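Local coordinates for protein glutamate racemase (Escherichia coli, PDB 2JFN) that belongs to the Asp/Glu/hydantoin racemase family and has an alpha/beta fold whose pocket holds glutamic acid in this structure, at residues P22-D28 with L85-A91; G30-V36 with T205-L209; V72-T77 with A102-F107; I253-M259 with F275-L281. All blocks are in the same frame, centred on the assembly; numbering follows the deposited sequence.

Interaction 1. Residues P22-D28 with L85-A91; sequences PTVLVFD and LALAVVA. With GLU (glutamic acid), chain B.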
# COMPACT_ATOMS: atom_id res chain seq x y z
N PRO A 22 -19.43 8.10 6.09
CA PRO A 22 -18.19 8.84 5.85
C PRO A 22 -17.44 8.37 4.61
O PRO A 22 -17.30 7.17 4.36
CB PRO A 22 -17.41 8.65 7.15
CG PRO A 22 -17.98 7.41 7.75
CD PRO A 22 -19.45 7.52 7.45
N THR A 23 -16.97 9.34 3.85
CA THR A 23 -16.23 9.09 2.62
C THR A 23 -14.76 8.91 2.93
O THR A 23 -14.11 9.79 3.49
CB THR A 23 -16.41 10.27 1.64
OG1 THR A 23 -17.79 10.36 1.25
CG2 THR A 23 -15.54 10.07 0.41
N VAL A 24 -14.23 7.74 2.57
CA VAL A 24 -12.83 7.44 2.79
C VAL A 24 -12.10 7.14 1.49
O VAL A 24 -12.53 6.30 0.70
CB VAL A 24 -12.67 6.23 3.74
CG1 VAL A 24 -11.22 5.82 3.82
CG2 VAL A 24 -13.19 6.60 5.13
N LEU A 25 -11.00 7.85 1.28
CA LEU A 25 -10.19 7.65 0.10
C LEU A 25 -9.01 6.75 0.43
O LEU A 25 -8.35 6.94 1.45
CB LEU A 25 -9.64 8.99 -0.42
CG LEU A 25 -8.50 8.89 -1.44
CD1 LEU A 25 -9.02 8.26 -2.74
CD2 LEU A 25 -7.91 10.28 -1.70
N VAL A 26 -8.77 5.76 -0.43
CA VAL A 26 -7.62 4.88 -0.28
C VAL A 26 -6.86 5.08 -1.59
O VAL A 26 -7.39 4.82 -2.68
CB VAL A 26 -8.04 3.40 -0.12
CG1 VAL A 26 -6.79 2.53 0.00
CG2 VAL A 26 -8.92 3.23 1.13
N PHE A 27 -5.62 5.56 -1.49
CA PHE A 27 -4.78 5.85 -2.65
C PHE A 27 -3.50 5.02 -2.75
O PHE A 27 -2.88 4.68 -1.75
CB PHE A 27 -4.37 7.33 -2.64
CG PHE A 27 -3.30 7.66 -3.65
CD1 PHE A 27 -3.63 7.93 -4.98
CD2 PHE A 27 -1.95 7.66 -3.29
CE1 PHE A 27 -2.64 8.17 -5.93
CE2 PHE A 27 -0.95 7.91 -4.23
CZ PHE A 27 -1.30 8.16 -5.56
N ASP A 28 -3.12 4.71 -3.99
CA ASP A 28 -1.89 3.98 -4.27
C ASP A 28 -1.52 4.25 -5.72
O ASP A 28 -2.33 4.75 -6.49
CB ASP A 28 -2.05 2.46 -4.11
CG ASP A 28 -0.74 1.71 -4.35
OD1 ASP A 28 -0.75 0.61 -4.93
OD2 ASP A 28 0.32 2.24 -3.94
N LEU A 85 -13.91 14.67 1.60
CA LEU A 85 -13.38 13.47 2.25
C LEU A 85 -13.38 13.54 3.77
O LEU A 85 -13.10 14.58 4.35
CB LEU A 85 -11.94 13.22 1.78
CG LEU A 85 -11.70 13.14 0.27
CD1 LEU A 85 -10.20 13.03 -0.02
CD2 LEU A 85 -12.45 11.96 -0.30
N ALA A 86 -13.71 12.43 4.41
CA ALA A 86 -13.69 12.37 5.87
C ALA A 86 -12.27 11.98 6.26
O ALA A 86 -11.76 12.37 7.30
CB ALA A 86 -14.70 11.33 6.37
N LEU A 87 -11.61 11.21 5.39
CA LEU A 87 -10.25 10.75 5.66
C LEU A 87 -9.64 10.15 4.41
O LEU A 87 -10.34 9.61 3.56
CB LEU A 87 -10.30 9.70 6.78
CG LEU A 87 -9.07 8.88 7.17
CD1 LEU A 87 -9.28 8.34 8.59
CD2 LEU A 87 -8.85 7.72 6.19
N ALA A 88 -8.32 10.24 4.30
CA ALA A 88 -7.59 9.68 3.17
C ALA A 88 -6.42 8.83 3.64
O ALA A 88 -5.72 9.18 4.60
CB ALA A 88 -7.08 10.80 2.27
N VAL A 89 -6.21 7.71 2.97
CA VAL A 89 -5.12 6.80 3.30
C VAL A 89 -4.16 6.71 2.13
O VAL A 89 -4.55 6.38 1.01
CB VAL A 89 -5.64 5.37 3.58
CG1 VAL A 89 -4.47 4.48 3.99
CG2 VAL A 89 -6.72 5.41 4.65
N VAL A 90 -2.89 7.02 2.38
CA VAL A 90 -1.87 6.91 1.36
C VAL A 90 -1.35 5.49 1.55
O VAL A 90 -0.34 5.28 2.22
CB VAL A 90 -0.74 7.94 1.59
CG1 VAL A 90 0.30 7.83 0.48
CG2 VAL A 90 -1.33 9.36 1.62
N ALA A 91 -2.07 4.52 0.98
CA ALA A 91 -1.71 3.11 1.10
C ALA A 91 -0.63 2.78 0.09
O ALA A 91 -0.80 1.89 -0.75
CB ALA A 91 -2.94 2.24 0.88
N GLU B . 2.09 0.07 -3.52
CA GLU B . 3.54 0.28 -3.68
C GLU B . 4.07 0.91 -2.41
O GLU B . 3.60 0.55 -1.27
CB GLU B . 3.80 1.19 -4.88
CG GLU B . 4.95 0.62 -5.75
CD GLU B . 5.42 1.65 -6.77
OE1 GLU B . 6.61 1.67 -7.11
OE2 GLU B . 4.64 2.46 -7.27
OXT GLU B . 5.01 1.78 -2.47
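Leu25 lies at the middle of a parallel strand pair, with its backbone joined to Leu87 and Val89 and its side chain packed on Leu85 and Ala88. Its N donates to Leu87 O at 3.0 Å, and its O accepts from Val89 N at 2.7 Å, so both bonds fall on the residues flanking Ala88, as is usual between parallel strands. The ladder then runs on from Phe27 N to Val89 O and, through a weak bond, from Ala91 N to Phe27 O. At the other end Ala86 N donates to Thr23 O at 2.8 Å. Along the Leu25 side chain, CB lies 4.1 Å from Leu85 CD2. With CG anti to the backbone N (chi1 166°), CD2 comes against Leu85 CD1 (4.0 Å) and Ala88 CB (4.1 Å). On the reverse face the Val24 and Leu87 side chains lie side by side, pointing the same way, and meet at CG1 and CD2, and Val26 CG1 reaches Ala91 CB. Past the paired residues, the Asp28 carboxylate turns to the bound glutamic acid: OD2 takes its N at 2.8 Å, while OD1 is reached by a weak bond of 3.2 Å and is held by Gly30 N and Gly33 N. Strand 21-28 pairs on its other side with strand 48-53. Helix 65-82 covers the Leu25 and Phe27 face through Val72, Ile75 and Val79, and helix 228-241 covers the Leu87 and Val89 face, giving a sheet sandwiched between helices.

Interaction 2. Residues G30-V36 with T205-L209; sequences GVGGLSV and THFPL. With GLU (glutamic acid), chain B.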
# COMPACT_ATOMS: atom_id res chain seq x y z
N GLY A 30 -0.80 1.89 -7.73
CA GLY A 30 -1.43 0.81 -8.48
C GLY A 30 -2.44 -0.00 -7.70
O GLY A 30 -3.34 0.56 -7.06
N VAL A 31 -2.30 -1.33 -7.73
CA VAL A 31 -3.24 -2.20 -7.03
C VAL A 31 -2.90 -2.49 -5.56
O VAL A 31 -3.74 -2.98 -4.82
CB VAL A 31 -3.39 -3.58 -7.77
CG1 VAL A 31 -3.93 -3.36 -9.18
CG2 VAL A 31 -2.05 -4.31 -7.83
N GLY A 32 -1.67 -2.18 -5.15
CA GLY A 32 -1.28 -2.45 -3.77
C GLY A 32 -2.22 -1.86 -2.73
O GLY A 32 -2.44 -2.45 -1.68
N GLY A 33 -2.78 -0.69 -3.04
CA GLY A 33 -3.70 -0.04 -2.12
C GLY A 33 -4.86 -0.93 -1.73
O GLY A 33 -5.39 -0.81 -0.64
N LEU A 34 -5.23 -1.85 -2.62
CA LEU A 34 -6.34 -2.76 -2.36
C LEU A 34 -6.09 -3.68 -1.17
O LEU A 34 -7.05 -4.10 -0.52
CB LEU A 34 -6.64 -3.59 -3.61
CG LEU A 34 -7.19 -2.80 -4.80
CD1 LEU A 34 -7.29 -3.71 -6.01
CD2 LEU A 34 -8.56 -2.22 -4.44
N SER A 35 -4.84 -4.00 -0.87
CA SER A 35 -4.58 -4.88 0.27
C SER A 35 -4.90 -4.13 1.57
O SER A 35 -5.41 -4.72 2.53
CB SER A 35 -3.12 -5.36 0.30
OG SER A 35 -2.20 -4.31 0.56
N VAL A 36 -4.62 -2.83 1.60
CA VAL A 36 -4.89 -2.00 2.77
C VAL A 36 -6.38 -1.75 2.87
O VAL A 36 -6.97 -1.83 3.95
CB VAL A 36 -4.15 -0.65 2.69
CG1 VAL A 36 -4.45 0.20 3.93
CG2 VAL A 36 -2.65 -0.89 2.56
N THR A 205 2.82 -2.16 -0.17
CA THR A 205 1.42 -2.55 -0.11
C THR A 205 1.00 -3.51 -1.22
O THR A 205 -0.08 -4.11 -1.17
CB THR A 205 0.48 -1.31 -0.11
OG1 THR A 205 0.57 -0.63 -1.36
CG2 THR A 205 0.88 -0.35 1.01
N HIS A 206 1.85 -3.67 -2.22
CA HIS A 206 1.56 -4.62 -3.30
C HIS A 206 1.81 -6.06 -2.84
O HIS A 206 1.13 -7.00 -3.28
CB HIS A 206 2.46 -4.37 -4.51
CG HIS A 206 1.90 -3.41 -5.52
ND1 HIS A 206 1.86 -2.05 -5.31
CD2 HIS A 206 1.39 -3.62 -6.76
CE1 HIS A 206 1.36 -1.46 -6.38
NE2 HIS A 206 1.07 -2.39 -7.27
N PHE A 207 2.78 -6.24 -1.95
CA PHE A 207 3.17 -7.57 -1.51
C PHE A 207 2.16 -8.45 -0.78
O PHE A 207 2.10 -9.65 -1.04
CB PHE A 207 4.50 -7.48 -0.74
CG PHE A 207 5.64 -6.93 -1.57
CD1 PHE A 207 6.87 -6.63 -0.98
CD2 PHE A 207 5.49 -6.68 -2.94
CE1 PHE A 207 7.92 -6.09 -1.73
CE2 PHE A 207 6.53 -6.15 -3.70
CZ PHE A 207 7.75 -5.85 -3.09
N PRO A 208 1.34 -7.88 0.12
CA PRO A 208 0.36 -8.74 0.80
C PRO A 208 -0.54 -9.46 -0.21
O PRO A 208 -1.07 -10.53 0.06
CB PRO A 208 -0.42 -7.75 1.67
CG PRO A 208 0.63 -6.76 2.05
CD PRO A 208 1.34 -6.52 0.72
N LEU A 209 -0.69 -8.86 -1.39
CA LEU A 209 -1.50 -9.44 -2.46
C LEU A 209 -0.90 -10.75 -2.95
O LEU A 209 -1.58 -11.56 -3.59
CB LEU A 209 -1.61 -8.46 -3.64
CG LEU A 209 -2.32 -7.13 -3.37
CD1 LEU A 209 -2.21 -6.24 -4.59
CD2 LEU A 209 -3.77 -7.40 -3.00
N GLU B . 2.09 0.07 -3.52
CA GLU B . 3.54 0.28 -3.68
C GLU B . 4.07 0.91 -2.41
O GLU B . 3.60 0.55 -1.27
CB GLU B . 3.80 1.19 -4.88
CG GLU B . 4.95 0.62 -5.75
CD GLU B . 5.42 1.65 -6.77
OE1 GLU B . 6.61 1.67 -7.11
OE2 GLU B . 4.64 2.46 -7.27
OXT GLU B . 5.01 1.78 -2.47
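Two carbonyl oxygens, Gly32 O and Thr205 O, stand only 2.9 Å apart, with the Ser35 hydroxyl beside both. Ser35 OG is 2.7 Å from Thr205 O and 2.9 Å from Gly32 O, so one hydroxyl lies within hydrogen-bonding reach of both acceptors. A chi1 of 68° puts OG between the backbone N and the carbonyl carbon, turned to this oxygen pair. Gly32 has no side chain, and its CA sits over the face of the His206 imidazole, 3.7 Å from the ring centroid and 20° off the normal, in a CH-pi contact. Val31 CG2 meets the same ring at CD2 (3.7 Å), the two side chains crossing at about a right angle. The ring's rotation is fixed from two ends: ND1 accepts from the N of the bound glutamic acid, which lies in the ring plane at its edge, at 2.8 Å, and NE2 is hydrogen-bonded to Glu170. That same ligand N donates to Thr205 OG1 at 2.7 Å, while Thr205 N donates to the ligand O at 3.0 Å, so the loop holds the ligand's amino nitrogen and one oxygen of its main-chain carboxylate. Leu209 CD1 and CD2 pack on Val31 and Ser35. The contact joins the beginning of helix 33-43, which follows strand 21-28 of one sheet, to the loop after strand 199-202 of the other; helix 163-174 backs it through Leu173 and Val166.

Interaction 3. Residues V72-T77 with A102-F107; sequences VVAIVT and ALREKF. With UMA (uridine-5'-diphosphate-N-acetylmuramoyl-L-alanine), chain C.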
# COMPACT_ATOMS: atom_id res chain seq x y z
N VAL A 72 0.84 13.35 -5.78
CA VAL A 72 -0.12 12.84 -4.82
C VAL A 72 -1.02 13.95 -4.28
O VAL A 72 -2.21 13.75 -4.08
CB VAL A 72 0.59 12.10 -3.66
CG1 VAL A 72 -0.44 11.58 -2.68
CG2 VAL A 72 1.41 10.94 -4.22
N VAL A 73 -0.45 15.13 -4.05
CA VAL A 73 -1.23 16.26 -3.58
C VAL A 73 -2.27 16.63 -4.66
O VAL A 73 -3.41 16.93 -4.34
CB VAL A 73 -0.34 17.49 -3.27
CG1 VAL A 73 -1.20 18.74 -3.07
CG2 VAL A 73 0.48 17.24 -2.01
N ALA A 74 -1.87 16.60 -5.93
CA ALA A 74 -2.79 16.93 -7.01
C ALA A 74 -3.91 15.89 -7.13
O ALA A 74 -5.07 16.23 -7.36
CB ALA A 74 -2.04 17.04 -8.34
N ILE A 75 -3.58 14.61 -6.97
CA ILE A 75 -4.60 13.59 -7.06
C ILE A 75 -5.62 13.70 -5.91
O ILE A 75 -6.82 13.60 -6.13
CB ILE A 75 -3.98 12.17 -7.09
CG1 ILE A 75 -3.23 11.97 -8.42
CG2 ILE A 75 -5.07 11.11 -6.93
CD1 ILE A 75 -2.41 10.68 -8.51
N VAL A 76 -5.15 13.93 -4.68
CA VAL A 76 -6.08 14.05 -3.55
C VAL A 76 -6.93 15.30 -3.73
O VAL A 76 -8.10 15.35 -3.34
CB VAL A 76 -5.34 14.12 -2.20
CG1 VAL A 76 -6.35 14.34 -1.06
CG2 VAL A 76 -4.54 12.83 -1.96
N THR A 77 -6.35 16.33 -4.33
CA THR A 77 -7.08 17.57 -4.57
C THR A 77 -8.23 17.29 -5.53
O THR A 77 -9.36 17.77 -5.32
CB THR A 77 -6.14 18.63 -5.16
OG1 THR A 77 -5.12 18.93 -4.21
CG2 THR A 77 -6.91 19.91 -5.50
N ALA A 102 3.03 17.53 3.30
CA ALA A 102 2.36 18.35 2.30
C ALA A 102 0.85 18.14 2.28
O ALA A 102 0.08 19.09 2.14
CB ALA A 102 2.96 18.09 0.92
N LEU A 103 0.43 16.88 2.42
CA LEU A 103 -0.99 16.55 2.41
C LEU A 103 -1.68 17.05 3.67
O LEU A 103 -2.81 17.54 3.62
CB LEU A 103 -1.17 15.04 2.29
CG LEU A 103 -0.77 14.43 0.95
CD1 LEU A 103 -0.70 12.91 1.07
CD2 LEU A 103 -1.78 14.86 -0.12
N ARG A 104 -1.01 16.92 4.81
CA ARG A 104 -1.60 17.35 6.07
C ARG A 104 -1.68 18.86 6.16
O ARG A 104 -2.50 19.39 6.90
CB ARG A 104 -0.81 16.76 7.24
CG ARG A 104 -1.09 15.28 7.43
CD ARG A 104 -0.11 14.59 8.38
NE ARG A 104 -0.50 13.18 8.54
CZ ARG A 104 0.30 12.22 8.98
NH1 ARG A 104 1.55 12.48 9.32
NH2 ARG A 104 -0.15 10.98 9.07
N GLU A 105 -0.84 19.55 5.40
CA GLU A 105 -0.86 21.01 5.39
C GLU A 105 -1.99 21.51 4.50
O GLU A 105 -2.71 22.44 4.86
CB GLU A 105 0.47 21.56 4.87
CG GLU A 105 0.41 23.04 4.47
CD GLU A 105 0.09 23.96 5.64
OE1 GLU A 105 -0.34 25.11 5.39
OE2 GLU A 105 0.26 23.53 6.80
N LYS A 106 -2.17 20.89 3.35
CA LYS A 106 -3.21 21.34 2.43
C LYS A 106 -4.64 20.96 2.81
O LYS A 106 -5.57 21.74 2.60
CB LYS A 106 -2.92 20.84 1.01
CG LYS A 106 -3.85 21.48 -0.04
CD LYS A 106 -3.45 21.15 -1.48
CE LYS A 106 -4.34 21.89 -2.49
NZ LYS A 106 -4.03 21.53 -3.92
N PHE A 107 -4.83 19.77 3.38
CA PHE A 107 -6.17 19.33 3.70
C PHE A 107 -6.57 19.38 5.16
O PHE A 107 -5.73 19.34 6.06
CB PHE A 107 -6.38 17.92 3.15
CG PHE A 107 -6.10 17.81 1.68
CD1 PHE A 107 -4.89 17.29 1.22
CD2 PHE A 107 -7.02 18.29 0.75
CE1 PHE A 107 -4.60 17.26 -0.14
CE2 PHE A 107 -6.73 18.26 -0.62
CZ PHE A 107 -5.52 17.74 -1.06
N1 UMA C . 1.13 1.55 10.73
C2 UMA C . 1.29 2.56 9.65
N3 UMA C . 0.46 3.66 9.74
C4 UMA C . -0.50 3.89 10.74
C5 UMA C . -0.61 2.82 11.82
C6 UMA C . 0.19 1.74 11.75
O2 UMA C . 2.09 2.45 8.73
O4 UMA C . -1.18 4.91 10.70
C1B UMA C . 2.03 0.35 10.65
C2B UMA C . 3.39 0.65 11.25
O2' UMA C . 4.52 0.06 10.49
C3B UMA C . 3.38 0.17 12.67
C4B UMA C . 2.49 -1.04 12.49
O4B UMA C . 1.59 -0.74 11.43
O3B UMA C . 4.78 -0.11 12.94
C5B UMA C . 1.66 -1.38 13.66
O5B UMA C . 1.05 -0.24 14.16
PA UMA C . 0.24 -0.20 15.53
O1A UMA C . -0.59 1.01 15.42
O2A UMA C . -0.45 -1.43 15.70
O3A UMA C . 1.42 0.05 16.62
PB UMA C . 2.97 0.42 16.50
O1B UMA C . 3.72 -0.62 15.82
O2B UMA C . 3.42 0.85 17.83
O1' UMA C . 2.86 1.79 15.61
C1' UMA C . 3.07 3.13 16.08
C2' UMA C . 2.10 4.09 15.45
N2' UMA C . 0.70 3.77 15.78
C7' UMA C . -0.05 4.56 16.57
O7' UMA C . 0.33 5.68 16.91
C8' UMA C . -1.40 4.06 17.03
C3' UMA C . 2.33 4.08 13.93
O3' UMA C . 1.48 5.08 13.27
C4' UMA C . 3.81 4.39 13.58
O4' UMA C . 4.02 4.34 12.19
C5' UMA C . 4.73 3.39 14.29
O5' UMA C . 4.45 3.44 15.74
C6' UMA C . 6.21 3.69 14.13
O6' UMA C . 6.48 5.02 14.54
C18 UMA C . 1.31 6.48 13.59
C19 UMA C . 2.14 7.40 12.76
O18 UMA C . 2.54 8.46 13.20
C20 UMA C . -0.21 6.78 13.64
N4 UMA C . 2.40 6.96 11.52
C21 UMA C . 3.07 7.72 10.46
C22 UMA C . 2.48 9.14 10.20
O19 UMA C . 1.26 9.30 10.42
O20 UMA C . 3.25 10.06 9.81
C23 UMA C . 3.04 6.92 9.15
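Helices 65-82 and 93-106 pack together in the helical layer of the alpha/beta fold, Val73, Val76 and Thr77 meeting Leu103, Lys106 and, just after the second helix, Phe107; that helix also supplies Arg104 to the pocket of uridine-5'-diphosphate-N-acetylmuramoyl-L-alanine. The axes of the two helical segments approach to 10.2 Å, at 38°. Leu103 CD2 wedges between Val73 and Val76, 3.8 Å from Val73 CG2. Val76 CG1 lies over one face of the Phe107 ring, toward its rim, in a CH-pi contact 3.7 Å from the centroid; Lys106 CG lies over the opposite face, and Val73 O is at the edge in plane. Lys106 is extended beyond CG, CD passing Val73 CG1, and its NZ donates to Thr77 OG1 at 2.8 Å. Thr77 OG1 sits beside its own backbone N (chi1 -63°) and donates to Val73 O at 2.6 Å. That oxygen also accepts from Thr77 N, the two donors coming from opposite faces of its plane. Arg104 grips the ligand carboxylate, NH1 to O20 at 3.0 Å and NH2 to O19 at 2.6 Å, while NH2 also bonds Val111 O. The chemistry thus differs between the two sides of the helix: mostly apolar packing, finished by the hydrogen bonds from Lys106 NZ to Thr77 OG1 to Val73 O, faces the neighbouring helix, and a two-pronged arginine-carboxylate pairing, probably strengthened by opposite charge, faces the ligand.

Interaction 4. Residues I253-M259 with F275-L281; sequences IAFCMAM and FETLEKL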
# COMPACT_ATOMS: atom_id res chain seq x y z
N ILE A 253 -16.68 3.83 -5.43
CA ILE A 253 -16.19 4.08 -6.78
C ILE A 253 -14.66 4.04 -6.87
O ILE A 253 -13.96 4.36 -5.91
CB ILE A 253 -16.71 5.45 -7.28
CG1 ILE A 253 -16.30 5.68 -8.73
CG2 ILE A 253 -16.17 6.56 -6.40
CD1 ILE A 253 -16.81 6.99 -9.29
N ALA A 254 -14.16 3.61 -8.03
CA ALA A 254 -12.72 3.55 -8.26
C ALA A 254 -12.37 4.59 -9.33
O ALA A 254 -13.11 4.75 -10.31
CB ALA A 254 -12.32 2.15 -8.73
N PHE A 255 -11.27 5.29 -9.11
CA PHE A 255 -10.79 6.30 -10.05
C PHE A 255 -9.42 5.94 -10.61
O PHE A 255 -8.51 5.56 -9.87
CB PHE A 255 -10.63 7.67 -9.37
CG PHE A 255 -11.92 8.39 -9.11
CD1 PHE A 255 -12.21 8.86 -7.83
CD2 PHE A 255 -12.82 8.65 -10.14
CE1 PHE A 255 -13.38 9.57 -7.57
CE2 PHE A 255 -14.00 9.36 -9.90
CZ PHE A 255 -14.28 9.82 -8.61
N CYS A 256 -9.25 6.06 -11.92
CA CYS A 256 -7.94 5.84 -12.52
C CYS A 256 -7.58 7.22 -13.07
O CYS A 256 -8.45 8.10 -13.16
CB CYS A 256 -8.00 4.79 -13.65
SG CYS A 256 -9.10 5.18 -15.01
N MET A 257 -6.32 7.45 -13.42
CA MET A 257 -5.94 8.77 -13.93
C MET A 257 -6.01 8.81 -15.46
O MET A 257 -5.96 9.89 -16.06
CB MET A 257 -4.55 9.16 -13.45
CG MET A 257 -4.40 9.18 -11.92
SD MET A 257 -5.75 10.05 -11.04
CE MET A 257 -6.19 8.81 -9.79
N ALA A 258 -6.15 7.65 -16.07
CA ALA A 258 -6.26 7.54 -17.52
C ALA A 258 -7.01 6.26 -17.84
O ALA A 258 -6.67 5.19 -17.32
CB ALA A 258 -4.87 7.51 -18.16
N MET A 259 -8.03 6.36 -18.67
CA MET A 259 -8.82 5.20 -19.04
C MET A 259 -8.07 4.43 -20.12
O MET A 259 -8.35 4.57 -21.31
CB MET A 259 -10.20 5.65 -19.55
CG MET A 259 -11.23 4.54 -19.61
SD MET A 259 -11.55 3.81 -17.99
CE MET A 259 -12.55 5.06 -17.22
N PHE A 275 -16.08 -2.23 -5.68
CA PHE A 275 -16.18 -0.99 -6.45
C PHE A 275 -16.91 -1.33 -7.74
O PHE A 275 -16.35 -1.97 -8.63
CB PHE A 275 -14.80 -0.41 -6.76
CG PHE A 275 -13.99 -0.10 -5.54
CD1 PHE A 275 -13.07 -1.02 -5.03
CD2 PHE A 275 -14.17 1.10 -4.86
CE1 PHE A 275 -12.34 -0.74 -3.87
CE2 PHE A 275 -13.45 1.39 -3.70
CZ PHE A 275 -12.54 0.46 -3.20
N GLU A 276 -18.16 -0.91 -7.83
CA GLU A 276 -18.99 -1.19 -9.00
C GLU A 276 -18.54 -0.48 -10.26
O GLU A 276 -18.62 -1.03 -11.36
CB GLU A 276 -20.44 -0.80 -8.71
CG GLU A 276 -20.61 0.62 -8.19
CD GLU A 276 -21.88 1.28 -8.70
OE1 GLU A 276 -22.94 0.61 -8.72
OE2 GLU A 276 -21.83 2.48 -9.07
N THR A 277 -18.05 0.75 -10.09
CA THR A 277 -17.64 1.56 -11.22
C THR A 277 -16.20 2.04 -11.19
O THR A 277 -15.62 2.24 -10.12
CB THR A 277 -18.57 2.80 -11.32
OG1 THR A 277 -19.93 2.37 -11.34
CG2 THR A 277 -18.27 3.60 -12.57
N LEU A 278 -15.64 2.21 -12.38
CA LEU A 278 -14.28 2.72 -12.58
C LEU A 278 -14.42 3.92 -13.50
O LEU A 278 -14.92 3.80 -14.62
CB LEU A 278 -13.39 1.67 -13.25
CG LEU A 278 -12.03 2.19 -13.72
CD1 LEU A 278 -11.16 2.56 -12.53
CD2 LEU A 278 -11.35 1.13 -14.56
N GLU A 279 -13.99 5.09 -13.02
CA GLU A 279 -14.06 6.31 -13.81
C GLU A 279 -12.71 7.00 -13.86
O GLU A 279 -11.84 6.77 -13.01
CB GLU A 279 -15.08 7.30 -13.21
CG GLU A 279 -16.54 6.85 -13.28
CD GLU A 279 -17.48 7.87 -12.66
OE1 GLU A 279 -18.67 7.53 -12.45
OE2 GLU A 279 -17.05 9.01 -12.40
N LYS A 280 -12.53 7.87 -14.86
CA LYS A 280 -11.30 8.62 -15.00
C LYS A 280 -11.41 9.88 -14.16
O LYS A 280 -12.43 10.57 -14.18
CB LYS A 280 -11.05 9.01 -16.46
CG LYS A 280 -9.93 10.03 -16.61
CD LYS A 280 -9.61 10.31 -18.06
CE LYS A 280 -8.53 11.37 -18.20
NZ LYS A 280 -8.08 11.50 -19.62
N LEU A 281 -10.36 10.19 -13.41
CA LEU A 281 -10.34 11.38 -12.59
C LEU A 281 -9.46 12.43 -13.27
O LEU A 281 -8.34 12.14 -13.67
CB LEU A 281 -9.77 11.07 -11.20
CG LEU A 281 -9.69 12.25 -10.24
CD1 LEU A 281 -11.10 12.69 -9.84
CD2 LEU A 281 -8.89 11.85 -9.01
O HOH W 1 -6.09 12.30 -14.99
O HOH W 2 -5.18 11.11 -18.67
O HOH W 3 -8.41 8.64 -20.36
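Ala254 and Cys256 bond through their backbones to Thr277, Glu279 and Leu281 of a parallel strand. Ala254 N donates to Thr277 O and its O accepts from Glu279 N, each at 2.9 Å; Cys256 N donates to Glu279 O, and Cys256 O takes Leu281 N at 2.8 Å in a bond lying nearly along the C=O axis. Around this ladder the side chains close in. Leu281 CD1 stands squarely over the Phe255 ring, 4.2 Å from its centroid and 2° off the normal, while Glu279 O meets that ring at its edge, in plane. With Ile253 CG1 anti to the backbone N (chi1 -175°), CD1 abuts the Glu279 carboxylate, 3.5 Å from CD; the carboxylate is positioned by a salt bridge from OE2 to Arg82. On the other face Leu278 CD1 spans Ala254 CB and Cys256 CB. At the loop end one water donates to both Met257 O and Leu281 O (2.6 Å each), and two others link Lys280 NZ to Met257 O and Met259 N. Strand 253-256 pairs on its other flank with strand 48-53, with strand 277-280 beside it at the margin of the sheet. Helix 65-82 packs on Phe255 and Leu281, helix 267-272 on Ala254 and Leu278.

How the interactions relate
Interactions 1 and 4 belong to one mixed sheet, their centres 15 Å apart, with strand 48-53 between strands 21-28 and 253-256. Interaction 3 packs on that sheet: helices 65-82 and 93-106 come just before and just after strand 87-90, and Phe27 and Val90 touch Val72, Ile75 and Leu103. Ile75 also reaches Met257 of interaction 4. Interaction 2, its centre 14 Å from that of interaction 1, joins the start of helix 33-43, which follows strand 21-28, to the loop after strand 199-202 of the second sheet. Interactions 1, 2 and 3 interleave or enclose one another along the chain; interaction 4 follows them all. Asp28, Thr205 and His206 lie round glutamic acid, while Arg104 binds the second ligand.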